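Long-range contacts in dihydroneopterin aldolase (PDB 3V9O), which belongs to the dihydroneopterin aldolase family, is assembled from four copies of an alpha/beta chain with an antiparallel sheet, and binds guanine in the crystal: residues Ile51-Phe56 against Arg112-Ser117; Leu97-Ala102 against Val132-Ile137; Asp21-Tyr26 against Val57-Thr62. All coordinates share one frame; numbering follows the deposited sequence.

Contact 1 (Ile51-Phe56 against Arg112-Ser117); sequences INVDLF and RAVRVS. With EDO (1,2-ethanediol), chain B.
Asp-54 and Arg-115 face each other as a hydrogen-bonded pair in the middle of the antiparallel sheet, where strand 47-58 runs against strand 113-120. Their side chains lie side by side and point the same way, with the carboxylate and guanidinium planes turned 53° apart. The arginine chain is extended through its first two torsions (chi1 -176°) and bends at the third, which brings NE and NH2 up to the carboxylate edge-on. A single oxygen, OD2 of Asp-54, takes the salt bridge from NE of Arg-115 (2.5 Å as modelled, a doubtful length) and a weak bond from NH2. The other oxygen, OD1, is held by Arg-24 on the neighbouring strand 22-34, while NH1 of Arg-115 goes to Glu-133, so opposite charges alternate across four strands. The face packed against helices 76-87 and 94-106 is apolar: in one of its two conformers Val-114 brings CG2 to CD1 of Leu-55 at 3.8 Å and to CG1 of Val-53 at 4.1 Å, the side chains crossing obliquely. At one end a classic beta bulge sets Arg-112 and Ala-113 against Phe-56, whose O accepts from N of Arg-112 at 2.8 Å and weakly from N of Ala-113. Toward the other end OD1 of Asn-52 takes the backbone N of Asn-29, and a water accepts from ND2 of Asn-52 at 2.9 Å and lies 2.8 Å from OG of Ser-117.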
# COMPACT_ATOMS: atom_id res chain seq x y z
N ILE A 51 -0.93 14.58 8.09
CA ILE A 51 -2.32 14.06 8.09
C ILE A 51 -2.65 13.52 6.71
O ILE A 51 -2.34 14.16 5.70
CB ILE A 51 -3.27 15.19 8.48
CG1 ILE A 51 -2.90 15.62 9.89
CG2 ILE A 51 -4.75 14.66 8.44
CD1 ILE A 51 -3.46 16.88 10.34
N ASN A 52 -3.26 12.35 6.63
CA ASN A 52 -3.73 11.79 5.37
C ASN A 52 -5.19 11.49 5.51
O ASN A 52 -5.66 11.03 6.56
CB ASN A 52 -2.96 10.48 5.03
CG ASN A 52 -1.59 10.79 4.54
OD1 ASN A 52 -1.42 11.00 3.36
ND2 ASN A 52 -0.60 10.92 5.45
N VAL A 53 -5.96 11.77 4.44
CA VAL A 53 -7.44 11.60 4.50
C VAL A 53 -7.89 10.93 3.20
O VAL A 53 -7.44 11.27 2.09
CB VAL A 53 -8.15 12.96 4.57
CG1 VAL A 53 -9.70 12.80 4.64
CG2 VAL A 53 -7.64 13.77 5.82
N ASP A 54 -8.82 9.98 3.37
CA ASP A 54 -9.52 9.33 2.23
C ASP A 54 -11.01 9.53 2.52
O ASP A 54 -11.52 9.21 3.60
CB ASP A 54 -9.24 7.85 2.10
CG ASP A 54 -7.83 7.52 1.75
OD1 ASP A 54 -7.29 7.99 0.76
OD2 ASP A 54 -7.26 6.69 2.48
N LEU A 55 -11.74 10.12 1.57
CA LEU A 55 -13.17 10.29 1.70
C LEU A 55 -13.84 9.43 0.64
O LEU A 55 -13.51 9.54 -0.56
CB LEU A 55 -13.44 11.80 1.51
CG LEU A 55 -14.65 12.45 2.06
CD1 LEU A 55 -14.61 12.26 3.60
CD2 LEU A 55 -14.55 13.94 1.72
N PHE A 56 -14.79 8.57 1.02
CA PHE A 56 -15.53 7.70 0.06
C PHE A 56 -16.89 8.30 -0.17
O PHE A 56 -17.66 8.43 0.80
CB PHE A 56 -15.57 6.25 0.54
CG PHE A 56 -14.16 5.70 0.68
CD1 PHE A 56 -13.40 5.88 1.85
CD2 PHE A 56 -13.63 5.02 -0.41
CE1 PHE A 56 -12.06 5.40 1.92
CE2 PHE A 56 -12.34 4.52 -0.33
CZ PHE A 56 -11.58 4.70 0.82
N ARG A 112 -19.87 8.45 2.57
CA ARG A 112 -20.16 7.08 2.99
C ARG A 112 -19.16 6.61 4.03
O ARG A 112 -19.49 5.85 4.93
CB ARG A 112 -20.07 6.19 1.77
CG ARG A 112 -20.02 4.68 1.99
CD ARG A 112 -21.40 4.15 2.27
NE ARG A 112 -22.45 4.59 1.34
CZ ARG A 112 -22.68 4.06 0.12
NH1 ARG A 112 -21.94 3.05 -0.32
NH2 ARG A 112 -23.68 4.54 -0.63
N ALA A 113 -17.87 7.01 3.90
CA ALA A 113 -16.82 6.53 4.79
C ALA A 113 -15.64 7.47 4.79
O ALA A 113 -15.50 8.24 3.80
CB ALA A 113 -16.32 5.14 4.38
N VAL A 114 -14.83 7.40 5.83
CA VAL A 114 -13.61 8.20 5.84
C VAL A 114 -12.48 7.42 6.50
O VAL A 114 -12.70 6.64 7.45
CB VAL A 114 -13.89 9.57 6.46
CG1 VAL A 114 -14.30 9.43 7.90
CG2 VAL A 114 -12.64 10.49 6.32
N ARG A 115 -11.27 7.59 5.98
CA ARG A 115 -10.06 7.06 6.61
C ARG A 115 -9.26 8.32 6.98
O ARG A 115 -9.04 9.18 6.08
CB ARG A 115 -9.25 6.16 5.69
CG ARG A 115 -8.01 5.53 6.45
CD ARG A 115 -7.14 4.68 5.51
NE ARG A 115 -6.45 5.56 4.54
CZ ARG A 115 -5.29 6.24 4.73
NH1 ARG A 115 -4.60 6.22 5.89
NH2 ARG A 115 -4.80 6.99 3.73
N VAL A 116 -8.79 8.46 8.20
CA VAL A 116 -7.92 9.57 8.62
C VAL A 116 -6.76 8.99 9.40
O VAL A 116 -6.93 8.12 10.25
CB VAL A 116 -8.62 10.52 9.56
CG1 VAL A 116 -7.67 11.71 9.92
CG2 VAL A 116 -9.92 11.03 8.93
N SER A 117 -5.55 9.43 9.05
CA SER A 117 -4.37 9.15 9.87
C SER A 117 -3.72 10.48 10.24
O SER A 117 -3.66 11.43 9.45
CB SER A 117 -3.36 8.19 9.21
OG SER A 117 -2.78 8.79 8.06
C1 EDO B . -24.77 8.38 0.94
O1 EDO B . -25.17 7.11 0.38
C2 EDO B . -23.59 8.15 1.87
O2 EDO B . -23.74 7.00 2.73
O HOH W 1 -0.63 10.58 8.37

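Contact 2 (Leu97-Ala102 against Val132-Ile137)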
# COMPACT_ATOMS: atom_id res chain seq x y z
N LEU A 97 -7.19 14.44 17.84
CA LEU A 97 -7.21 15.12 16.55
C LEU A 97 -7.74 14.21 15.48
O LEU A 97 -8.59 14.65 14.68
CB LEU A 97 -5.76 15.55 16.23
CG LEU A 97 -5.61 16.24 14.86
CD1 LEU A 97 -6.40 17.50 14.75
CD2 LEU A 97 -4.08 16.51 14.55
N CYS A 98 -7.27 12.98 15.41
CA CYS A 98 -7.69 12.08 14.38
C CYS A 98 -9.19 11.82 14.42
O CYS A 98 -9.84 11.85 13.37
CB CYS A 98 -6.89 10.77 14.56
SG CYS A 98 -7.06 9.62 13.18
N ASP A 99 -9.70 11.54 15.60
CA ASP A 99 -11.11 11.25 15.76
C ASP A 99 -11.95 12.49 15.41
O ASP A 99 -13.05 12.34 14.81
CB ASP A 99 -11.41 10.87 17.20
CG ASP A 99 -10.84 9.50 17.63
OD1 ASP A 99 -10.29 8.74 16.79
OD2 ASP A 99 -10.96 9.23 18.84
N ALA A 100 -11.48 13.70 15.75
CA ALA A 100 -12.23 14.91 15.45
C ALA A 100 -12.30 15.16 13.96
O ALA A 100 -13.38 15.54 13.46
CB ALA A 100 -11.63 16.12 16.17
N ILE A 101 -11.24 14.89 13.20
CA ILE A 101 -11.23 15.09 11.77
C ILE A 101 -12.19 14.08 11.16
O ILE A 101 -13.02 14.44 10.29
CB ILE A 101 -9.83 14.91 11.20
CG1 ILE A 101 -8.94 16.07 11.65
CG2 ILE A 101 -9.86 14.94 9.64
CD1 ILE A 101 -7.43 15.72 11.48
N ALA A 102 -12.10 12.82 11.61
CA ALA A 102 -13.02 11.82 11.06
C ALA A 102 -14.48 12.16 11.33
O ALA A 102 -15.32 12.03 10.41
CB ALA A 102 -12.70 10.42 11.60
N VAL A 132 -1.56 7.36 14.28
CA VAL A 132 -2.87 6.80 14.62
C VAL A 132 -3.77 6.86 13.39
O VAL A 132 -3.79 7.90 12.70
CB VAL A 132 -3.53 7.59 15.78
CG1 VAL A 132 -5.01 7.09 16.04
CG2 VAL A 132 -2.61 7.50 17.02
N GLU A 133 -4.55 5.81 13.13
CA GLU A 133 -5.46 5.81 11.97
C GLU A 133 -6.79 5.26 12.39
O GLU A 133 -6.88 4.27 13.15
CB GLU A 133 -4.86 4.96 10.87
CG GLU A 133 -5.78 4.85 9.60
CD GLU A 133 -5.18 3.95 8.61
OE1 GLU A 133 -5.26 2.75 8.83
OE2 GLU A 133 -4.54 4.44 7.65
N VAL A 134 -7.85 5.87 11.86
CA VAL A 134 -9.20 5.31 11.95
C VAL A 134 -9.84 5.17 10.59
O VAL A 134 -9.48 5.92 9.66
CB VAL A 134 -10.15 6.12 12.83
CG1 VAL A 134 -9.57 6.21 14.27
CG2 VAL A 134 -10.39 7.48 12.31
N PHE A 135 -10.77 4.26 10.45
CA PHE A 135 -11.53 4.06 9.20
C PHE A 135 -12.96 3.78 9.62
O PHE A 135 -13.24 2.76 10.25
CB PHE A 135 -10.93 2.87 8.42
CG PHE A 135 -11.18 2.87 6.90
CD1 PHE A 135 -12.30 3.43 6.34
CD2 PHE A 135 -10.23 2.30 6.04
CE1 PHE A 135 -12.55 3.33 4.93
CE2 PHE A 135 -10.43 2.26 4.64
CZ PHE A 135 -11.60 2.79 4.09
N ARG A 136 -13.81 4.72 9.32
CA ARG A 136 -15.21 4.69 9.74
C ARG A 136 -16.12 4.61 8.52
O ARG A 136 -16.01 5.42 7.61
CB ARG A 136 -15.54 5.97 10.52
CG ARG A 136 -14.84 6.13 11.90
CD ARG A 136 -15.32 5.08 12.93
NE ARG A 136 -14.57 3.85 12.74
CZ ARG A 136 -15.00 2.62 13.03
NH1 ARG A 136 -16.20 2.41 13.56
NH2 ARG A 136 -14.20 1.60 12.77
N ILE A 137 -17.05 3.66 8.53
CA ILE A 137 -18.01 3.51 7.43
C ILE A 137 -19.40 3.67 7.97
O ILE A 137 -19.75 3.05 8.99
CB ILE A 137 -17.88 2.12 6.73
CG1 ILE A 137 -16.44 1.93 6.19
CG2 ILE A 137 -18.93 1.97 5.65
CD1 ILE A 137 -16.26 0.62 5.41
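In the alpha/beta layering of this fold, helix 94-106 lies on one face of the antiparallel sheet and here packs on its last strand, 127-137. The two short segments run in nearly the same direction, 26° apart, with their axes 8.5 Å from each other, and no hydrogen bond joins them. Val-134 and Cys-98 carry most of the contact, and the two methyl groups of Val-134 take different partners. CG2, set between the backbone N and the carbonyl carbon (chi1 -59° for CG1), meets CB of Ala-102 at 3.8 Å and SG of Cys-98 at 4.1 Å, bridging one turn of the helix. CG1 instead touches OD1 of Asp-99 at 3.6 Å, the two side chains crossing at about a right angle. That carboxylate has its strong partner elsewhere, in a salt bridge to Arg-23 of the second subunit, whose side chain also packs on Val-134. SG of Cys-98 lies 3.7 Å from O of Val-132. Cys-98 packs as well on Val-116 and Thr-118 of the adjoining strand 113-120, while Leu-97 and Ile-101 turn to helix 76-87, and Val-132 and Glu-133 pair with a strand of the second subunit, continuing the sheet.

Contact 3 (Asp21-Tyr26 against Val57-Thr62)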
# COMPACT_ATOMS: atom_id res chain seq x y z
N ASP A 21 -19.54 1.17 -4.77
CA ASP A 21 -20.28 2.11 -5.57
C ASP A 21 -19.77 3.53 -5.29
O ASP A 21 -20.48 4.49 -5.61
CB ASP A 21 -21.79 2.00 -5.29
CG ASP A 21 -22.14 2.19 -3.81
OD1 ASP A 21 -21.24 2.18 -2.94
OD2 ASP A 21 -23.37 2.29 -3.52
N CYS A 22 -18.57 3.65 -4.73
CA CYS A 22 -17.99 4.93 -4.33
C CYS A 22 -16.74 5.27 -5.17
O CYS A 22 -16.09 4.39 -5.73
CB CYS A 22 -17.53 4.92 -2.86
SG CYS A 22 -18.96 4.98 -1.75
N ARG A 23 -16.47 6.54 -5.28
CA ARG A 23 -15.10 7.00 -5.61
C ARG A 23 -14.39 7.42 -4.35
O ARG A 23 -15.01 7.64 -3.29
CB ARG A 23 -15.13 8.16 -6.62
CG ARG A 23 -15.65 9.46 -6.06
CD ARG A 23 -15.52 10.61 -7.12
NE ARG A 23 -16.48 10.52 -8.25
CZ ARG A 23 -16.17 10.20 -9.51
NH1 ARG A 23 -14.98 9.86 -9.89
NH2 ARG A 23 -17.11 10.28 -10.45
N ARG A 24 -13.08 7.48 -4.43
CA ARG A 24 -12.23 7.89 -3.30
C ARG A 24 -11.62 9.24 -3.60
O ARG A 24 -10.97 9.42 -4.63
CB ARG A 24 -11.12 6.88 -3.08
CG ARG A 24 -10.09 7.28 -2.00
CD ARG A 24 -9.17 6.09 -1.65
NE ARG A 24 -8.19 5.83 -2.71
CZ ARG A 24 -6.92 6.27 -2.71
NH1 ARG A 24 -6.47 7.01 -1.71
NH2 ARG A 24 -6.10 5.96 -3.73
N LEU A 25 -11.83 10.22 -2.74
CA LEU A 25 -11.12 11.50 -2.79
C LEU A 25 -10.03 11.39 -1.74
O LEU A 25 -10.25 10.79 -0.70
CB LEU A 25 -12.08 12.62 -2.38
CG LEU A 25 -13.47 12.66 -3.08
CD1 LEU A 25 -14.26 13.83 -2.52
CD2 LEU A 25 -13.35 12.80 -4.58
N TYR A 26 -8.84 11.92 -2.03
CA TYR A 26 -7.75 11.72 -1.08
C TYR A 26 -6.88 12.98 -0.99
O TYR A 26 -6.62 13.68 -1.96
CB TYR A 26 -6.94 10.45 -1.41
CG TYR A 26 -6.25 10.41 -2.74
CD1 TYR A 26 -4.94 10.91 -2.90
CD2 TYR A 26 -6.87 9.82 -3.85
CE1 TYR A 26 -4.28 10.80 -4.10
CE2 TYR A 26 -6.22 9.71 -5.06
CZ TYR A 26 -4.93 10.20 -5.22
OH TYR A 26 -4.27 10.02 -6.41
N VAL A 57 -17.15 8.69 -1.41
CA VAL A 57 -18.41 9.34 -1.77
C VAL A 57 -19.09 8.54 -2.90
O VAL A 57 -18.39 8.09 -3.84
CB VAL A 57 -18.16 10.84 -2.15
CG1 VAL A 57 -17.50 11.55 -0.99
CG2 VAL A 57 -17.23 10.97 -3.36
N PRO A 58 -20.40 8.34 -2.88
CA PRO A 58 -21.05 7.52 -3.90
C PRO A 58 -20.87 8.09 -5.31
O PRO A 58 -21.00 9.30 -5.50
CB PRO A 58 -22.54 7.56 -3.51
CG PRO A 58 -22.47 7.74 -1.99
CD PRO A 58 -21.32 8.68 -1.76
N LEU A 59 -20.56 7.22 -6.29
CA LEU A 59 -20.59 7.62 -7.69
C LEU A 59 -21.91 8.25 -8.07
O LEU A 59 -21.96 9.20 -8.84
CB LEU A 59 -20.30 6.41 -8.59
CG LEU A 59 -18.88 5.82 -8.37
CD1 LEU A 59 -18.68 4.49 -9.10
CD2 LEU A 59 -17.80 6.82 -8.82
N ALA A 60 -23.03 7.72 -7.55
CA ALA A 60 -24.32 8.21 -7.98
C ALA A 60 -24.51 9.67 -7.58
O ALA A 60 -25.35 10.37 -8.18
CB ALA A 60 -25.44 7.34 -7.41
N LEU A 61 -23.76 10.12 -6.59
CA LEU A 61 -23.87 11.50 -6.12
C LEU A 61 -22.76 12.39 -6.68
O LEU A 61 -22.76 13.59 -6.39
CB LEU A 61 -23.84 11.57 -4.58
CG LEU A 61 -24.99 10.80 -3.93
CD1 LEU A 61 -24.85 10.86 -2.39
CD2 LEU A 61 -26.36 11.34 -4.33
N THR A 62 -21.79 11.83 -7.41
CA THR A 62 -20.56 12.60 -7.73
C THR A 62 -20.05 12.31 -9.11
O THR A 62 -18.85 12.34 -9.36
CB THR A 62 -19.41 12.34 -6.73
OG1 THR A 62 -19.02 10.96 -6.79
CG2 THR A 62 -19.83 12.72 -5.31
O HOH W 2 -23.08 5.04 -6.22
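Arg-23, Val-57 and Leu-59 bury the most surface where the start of strand 22-34 meets the end of strand 47-58 and the turn that follows it. Arg-23 and Val-57 form an antiparallel hydrogen-bonded pair, N of Arg-23 giving to O of Val-57 at 2.9 Å and N of Val-57 returning to O of Arg-23 at 3.0 Å. On the face they share, CG2 of Val-57 meets CG of Arg-23 at 3.5 Å, the two side chains crossing at a slant. A kink at chi3 (72°) turns the guanidinium side-on to Thr-62: NE of Arg-23 donates to OG1 of Thr-62 at 3.0 Å, within the guanidinium plane, and NH2 of Arg-23 to O of Thr-62 at 2.9 Å, from above the carbonyl plane. CD2 of Leu-59 lies over the centre of one guanidinium face, 3.7 Å above it, while N of Leu-59 bonds to O of Asp-21 at 2.8 Å. The hydroxyl of Thr-62 donates in turn to O of Pro-58, which also accepts from N of Leu-61. With Leu-59 on one face, Thr-62 along one edge and Asp-99 of the third subunit at NH1, the guanidinium is fixed in its rotation, and its charge is probably balanced mainly across the subunit interface.

All three contacts reach one antiparallel sheet. Contacts 1 and 2 have centres 7 Å apart and are joined by a probable hydrogen bond from N of Arg-136 to O of Val-114, 2.9 Å long. Contact 3 shares strand 47-58 with contact 1, 12 Å away between centres, and N of Leu-55 lies 2.8 Å from O of Leu-25, again a probable hydrogen bond. Contacts 2 and 3 do not touch within the chain, their nearest atoms being about 7 Å apart, yet they meet between subunits, where Asp-99 and Glu-133 face Arg-23 and Arg-24 of a neighbouring subunit. A guanine lies about 5 Å from the side chain of Val-132 and another about 4 Å from that of Leu-25.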